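Local coordinates for protein DNA helicase RecQ (Deinococcus radiodurans, PDB 2RHF) that probably couples ATP hydrolysis to 3'-5' unwinding of duplex DNA as a RecQ-family helicase, of which this chain is a C-terminal HRDC domain, at residues A[34-38]-A[52-56]; A[43-49]-A[67-72]. All coordinates share one frame; numbering follows the deposited sequence.

Contact 1 (A[34-38]-A[52-56]); sequences TLEAL and VPGLG
Ala-37 and Leu-38, about one turn on from Thr-34 in helix 32-41, press against Val-52, and the two methyls of the valine share the work. Val-52 CG1 meets Ala-37 CB at 3.8 Å, while Val-52 CG2 lies 3.9 Å from Leu-38 CD2, Leu-38 and Val-52 crossing at about a right angle. An alanine suits the helix surface here because its single methyl lets the loop come close, with Pro-53 CD also 4.1 Å from Ala-37 CB. Further along, the Thr-34 methyl CG2 stands anti to the backbone N (chi1 -62° for OG1) and packs on Leu-55 CD1 at 3.9 Å.

The same torsion sends the hydroxyl of Thr-34 to the loop backbone. Thr-34 OG1 lies 3.5 Å from Pro-53 O, at best a weak hydrogen bond. A water bonded to Thr-34 OG1 at 2.8 Å donates to Gly-54 O at 3.0 Å. Gly-54 has positive phi, and a CB there would run into this hydroxyl, so glycine fits on both counts.

Threonine thus serves two surfaces at once, its methyl facing the apolar interior and its hydroxyl the polar loop backbone. Beyond these polar links of the hydroxyl, the junction is held chiefly by packing of apolar side chains.

Contact 2 (A[43-49]-A[67-72]); sequences PRTLAEL and ILDAIN
Bends of about -60° at both chi2 and chi3 fold the Arg-44 chain back, although its CB starts away from helix 57-76, and carry the guanidinium to Asn-72. There NE and NH2 grip a single atom side-on: Asn-72 OD1 accepts from Arg-44 NE at 2.9 Å and from Arg-44 NH2 at 2.8 Å. The oxygen lies at the guanidinium edge, near its plane, but the amide is turned 63° against that plane. NE approaches in the carbonyl plane, whereas NH2 is tilted 30° from it.

Asparagine suits this place because its amide offers both an acceptor and a donor: ND2 gives a hydrogen bond to a water that in turn donates to Arg-44 O. A leucine in its place would probably leave the N-H groups of Arg-44 NE and NH2 without this acceptor, break the water bridge and let the arginine end swing more loosely.

Arg-44 is held at its backbone too, Arg-44 N donating to Glu-48 OE1 at 2.8 Å, while Thr-45 OG1 caps the short helix 46-49 by accepting from Glu-48 N.

Beneath the polar edge, Leu-68 reaches tip to tip toward Leu-49, with Leu-68 CD2 3.8 Å from Leu-49 CG. Leu-68 CD2 also lies 3.3 Å from Pro-43 O, so the branched leucine end fills the angle between the loop and the short helix. Ile-71 crosses the proline ring at about a right angle, Ile-71 CD1 lying 3.8 Å from Pro-43 CD, and Leu-49 CD2 meets Ile-67 CG2 at 4.0 Å.

Helix 57-76 packs here against three parts of the fold: the 43-49 segment, helix 32-41, whose Leu-38 touches Ile-67, and helix 4-22, which brings Leu-14 to Ile-67 and Leu-7 to Ile-71.

In the fold
The centres of the two contacts lie 11 Å apart, and their segments alternate along the chain: 34-38, 43-49, 52-56, then 67-72. Contact 1 joins helix 32-41 to the loop leading into helix 57-76, and contact 2 joins helix 46-49 and the loop before it to that last helix. They meet in one apolar cluster, where Leu-38 CD2 is 3.9 Å from both Leu-49 CD2 and Ile-67 CG2, and Leu-55 CD2 is 4.0 Å from Leu-49 CD2. Leu-11 of helix 4-22 also touches Leu-38. The interleaved order ties successive parts of this small all-helical HRDC domain, a single chain in its assembly, around a shared core.

Contact 1 (A[34-38]-A[52-56])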
loop_
_atom_site.group_PDB
_atom_site.type_symbol
_atom_site.label_atom_id
_atom_site.label_comp_id
_atom_site.label_asym_id
_atom_site.label_seq_id
_atom_site.Cartn_x
_atom_site.Cartn_y
_atom_site.Cartn_z
ATOM N N THR A 34 8.704 -0.908 0.953
ATOM C CA THR A 34 7.592 0.046 0.941
ATOM C C THR A 34 6.350 -0.569 1.610
ATOM O O THR A 34 5.689 0.092 2.424
ATOM C CB THR A 34 7.296 0.497 -0.482
ATOM O OG1 THR A 34 8.448 1.165 -1.012
ATOM C CG2 THR A 34 6.096 1.436 -0.511
ATOM N N LEU A 35 6.057 -1.825 1.287
ATOM C CA LEU A 35 4.947 -2.546 1.891
ATOM C C LEU A 35 5.074 -2.570 3.414
ATOM O O LEU A 35 4.105 -2.273 4.139
ATOM C CB LEU A 35 4.878 -3.951 1.308
ATOM C CG LEU A 35 3.632 -4.778 1.624
ATOM C CD1 LEU A 35 3.423 -5.822 0.559
ATOM C CD2 LEU A 35 3.720 -5.428 2.991
ATOM N N GLU A 36 6.273 -2.861 3.908
ATOM C CA GLU A 36 6.513 -2.901 5.330
ATOM C C GLU A 36 6.337 -1.548 5.976
ATOM O O GLU A 36 5.805 -1.460 7.076
ATOM C CB GLU A 36 7.889 -3.464 5.610
ATOM C CG GLU A 36 7.898 -4.977 5.431
ATOM C CD GLU A 36 9.203 -5.549 4.987
ATOM O OE1 GLU A 36 10.261 -4.892 5.133
ATOM O OE2 GLU A 36 9.163 -6.680 4.482
ATOM N N ALA A 37 6.785 -0.496 5.304
ATOM C CA ALA A 37 6.601 0.853 5.819
ATOM C C ALA A 37 5.115 1.231 5.863
ATOM O O ALA A 37 4.666 1.880 6.808
ATOM C CB ALA A 37 7.403 1.847 4.985
ATOM N N LEU A 38 4.351 0.830 4.852
ATOM C CA LEU A 38 2.908 1.059 4.854
ATOM C C LEU A 38 2.235 0.366 6.021
ATOM O O LEU A 38 1.390 0.947 6.705
ATOM C CB LEU A 38 2.290 0.615 3.528
ATOM C CG LEU A 38 2.640 1.458 2.300
ATOM C CD1 LEU A 38 2.238 0.755 1.020
ATOM C CD2 LEU A 38 1.994 2.860 2.393
ATOM N N VAL A 52 5.836 8.109 3.392
ATOM C CA VAL A 52 6.240 6.699 3.351
ATOM C C VAL A 52 7.466 6.498 2.454
ATOM O O VAL A 52 7.401 6.781 1.258
ATOM C CB VAL A 52 5.090 5.810 2.842
ATOM C CG1 VAL A 52 5.556 4.348 2.718
ATOM C CG2 VAL A 52 3.896 5.915 3.782
ATOM N N PRO A 53 8.597 6.003 3.031
ATOM C CA PRO A 53 9.796 5.768 2.217
ATOM C C PRO A 53 9.562 4.813 1.051
ATOM O O PRO A 53 8.931 3.763 1.208
ATOM C CB PRO A 53 10.791 5.151 3.214
ATOM C CG PRO A 53 10.336 5.594 4.541
ATOM C CD PRO A 53 8.838 5.689 4.456
ATOM N N GLY A 54 10.069 5.187 -0.117
ATOM C CA GLY A 54 10.082 4.303 -1.260
ATOM C C GLY A 54 8.824 4.296 -2.098
ATOM O O GLY A 54 8.805 3.686 -3.164
ATOM N N LEU A 55 7.759 4.961 -1.631
ATOM C CA LEU A 55 6.504 4.947 -2.372
ATOM C C LEU A 55 6.523 5.917 -3.551
ATOM O O LEU A 55 6.448 5.497 -4.688
ATOM C CB LEU A 55 5.303 5.186 -1.445
ATOM C CG LEU A 55 3.927 5.073 -2.093
ATOM C CD1 LEU A 55 3.697 3.692 -2.680
ATOM C CD2 LEU A 55 2.858 5.409 -1.080
ATOM N N GLY A 56 6.647 7.213 -3.270
ATOM C CA GLY A 56 6.823 8.229 -4.321
ATOM C C GLY A 56 5.532 8.749 -4.914
ATOM O O GLY A 56 4.481 8.112 -4.810
HETATM O O HOH W 1 8.003 0.890 -3.737
#

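Contact 2 (A[43-49]-A[67-72])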
loop_
_atom_site.group_PDB
_atom_site.type_symbol
_atom_site.label_atom_id
_atom_site.label_comp_id
_atom_site.label_asym_id
_atom_site.label_seq_id
_atom_site.Cartn_x
_atom_site.Cartn_y
_atom_site.Cartn_z
ATOM N N PRO A 43 -0.548 4.779 7.176
ATOM C CA PRO A 43 -1.047 6.076 6.733
ATOM C C PRO A 43 -2.549 6.041 6.483
ATOM O O PRO A 43 -3.084 5.033 6.007
ATOM C CB PRO A 43 -0.299 6.294 5.423
ATOM C CG PRO A 43 0.047 4.934 4.961
ATOM C CD PRO A 43 0.381 4.190 6.196
ATOM N N ARG A 44 -3.205 7.154 6.820
ATOM C CA ARG A 44 -4.672 7.272 6.736
ATOM C C ARG A 44 -5.078 8.415 5.829
ATOM O O ARG A 44 -6.274 8.642 5.608
ATOM C CB ARG A 44 -5.292 7.515 8.120
ATOM C CG ARG A 44 -4.777 6.608 9.230
ATOM C CD ARG A 44 -5.066 5.124 8.956
ATOM N NE ARG A 44 -6.495 4.800 8.877
ATOM C CZ ARG A 44 -7.302 4.733 9.935
ATOM N NH1 ARG A 44 -6.835 4.970 11.160
ATOM N NH2 ARG A 44 -8.575 4.423 9.767
ATOM N N THR A 45 -4.087 9.153 5.334
ATOM C CA THR A 45 -4.317 10.350 4.526
ATOM C C THR A 45 -3.267 10.429 3.436
ATOM O O THR A 45 -2.214 9.785 3.522
ATOM C CB THR A 45 -4.170 11.648 5.359
ATOM O OG1 THR A 45 -2.810 11.766 5.807
ATOM C CG2 THR A 45 -5.105 11.660 6.552
ATOM N N LEU A 46 -3.515 11.277 2.447
ATOM C CA LEU A 46 -2.516 11.561 1.425
ATOM C C LEU A 46 -1.263 12.181 2.018
ATOM O O LEU A 46 -0.150 11.855 1.597
ATOM C CB LEU A 46 -3.095 12.469 0.346
ATOM C CG LEU A 46 -4.177 11.843 -0.530
ATOM C CD1 LEU A 46 -4.648 12.867 -1.538
ATOM C CD2 LEU A 46 -3.702 10.572 -1.232
ATOM N N ALA A 47 -1.436 13.070 3.000
ATOM C CA ALA A 47 -0.290 13.681 3.667
ATOM C C ALA A 47 0.622 12.627 4.292
ATOM O O ALA A 47 1.848 12.706 4.200
ATOM C CB ALA A 47 -0.758 14.668 4.724
ATOM N N GLU A 48 0.012 11.640 4.917
ATOM C CA GLU A 48 0.756 10.568 5.530
ATOM C C GLU A 48 1.385 9.632 4.499
ATOM O O GLU A 48 2.494 9.151 4.700
ATOM C CB GLU A 48 -0.140 9.838 6.524
ATOM C CG GLU A 48 -0.466 10.738 7.745
ATOM C CD GLU A 48 -1.592 10.226 8.618
ATOM O OE1 GLU A 48 -1.944 9.051 8.510
ATOM O OE2 GLU A 48 -2.127 11.017 9.439
ATOM N N LEU A 49 0.712 9.401 3.377
ATOM C CA LEU A 49 1.318 8.594 2.298
ATOM C C LEU A 49 2.601 9.214 1.774
ATOM O O LEU A 49 3.557 8.501 1.451
ATOM C CB LEU A 49 0.359 8.440 1.134
ATOM C CG LEU A 49 -0.753 7.418 1.290
ATOM C CD1 LEU A 49 -1.691 7.524 0.104
ATOM C CD2 LEU A 49 -0.191 5.979 1.446
ATOM N N ILE A 67 -4.491 2.045 -1.622
ATOM C CA ILE A 67 -3.681 1.712 -0.466
ATOM C C ILE A 67 -4.390 2.126 0.819
ATOM O O ILE A 67 -4.470 1.345 1.774
ATOM C CB ILE A 67 -2.289 2.373 -0.571
ATOM C CG1 ILE A 67 -1.461 1.707 -1.684
ATOM C CG2 ILE A 67 -1.554 2.305 0.776
ATOM C CD1 ILE A 67 -0.215 2.489 -2.106
ATOM N N LEU A 68 -4.890 3.352 0.871
ATOM C CA LEU A 68 -5.597 3.812 2.078
ATOM C C LEU A 68 -6.803 2.940 2.359
ATOM O O LEU A 68 -7.085 2.622 3.506
ATOM C CB LEU A 68 -6.024 5.266 1.938
ATOM C CG LEU A 68 -4.883 6.285 1.834
ATOM C CD1 LEU A 68 -5.447 7.697 1.714
ATOM C CD2 LEU A 68 -3.921 6.188 3.029
ATOM N N ASP A 69 -7.519 2.547 1.310
ATOM C CA ASP A 69 -8.706 1.709 1.456
ATOM C C ASP A 69 -8.327 0.313 1.973
ATOM O O ASP A 69 -9.045 -0.256 2.800
ATOM C CB ASP A 69 -9.437 1.674 0.101
ATOM C CG ASP A 69 -10.636 0.744 0.069
ATOM O OD1 ASP A 69 -11.420 0.687 1.049
ATOM O OD2 ASP A 69 -10.813 0.111 -0.999
ATOM N N ALA A 70 -7.217 -0.250 1.496
ATOM C CA ALA A 70 -6.762 -1.540 2.016
ATOM C C ALA A 70 -6.477 -1.448 3.526
ATOM O O ALA A 70 -6.921 -2.291 4.312
ATOM C CB ALA A 70 -5.527 -2.022 1.264
ATOM N N ILE A 71 -5.751 -0.412 3.926
ATOM C CA ILE A 71 -5.440 -0.198 5.328
ATOM C C ILE A 71 -6.728 -0.020 6.145
ATOM O O ILE A 71 -6.889 -0.640 7.200
ATOM C CB ILE A 71 -4.488 1.006 5.468
ATOM C CG1 ILE A 71 -3.101 0.636 4.905
ATOM C CG2 ILE A 71 -4.375 1.461 6.929
ATOM C CD1 ILE A 71 -2.196 1.816 4.646
ATOM N N ASN A 72 -7.647 0.814 5.663
ATOM C CA ASN A 72 -8.893 1.051 6.378
ATOM C C ASN A 72 -9.758 -0.178 6.491
ATOM O O ASN A 72 -10.415 -0.387 7.508
ATOM C CB ASN A 72 -9.668 2.185 5.723
ATOM C CG ASN A 72 -9.046 3.526 6.005
ATOM O OD1 ASN A 72 -8.479 3.726 7.066
ATOM N ND2 ASN A 72 -9.143 4.440 5.066
HETATM O O HOH W 2 -5.884 4.354 5.727
HETATM O O HOH W 3 -8.644 7.286 5.979
#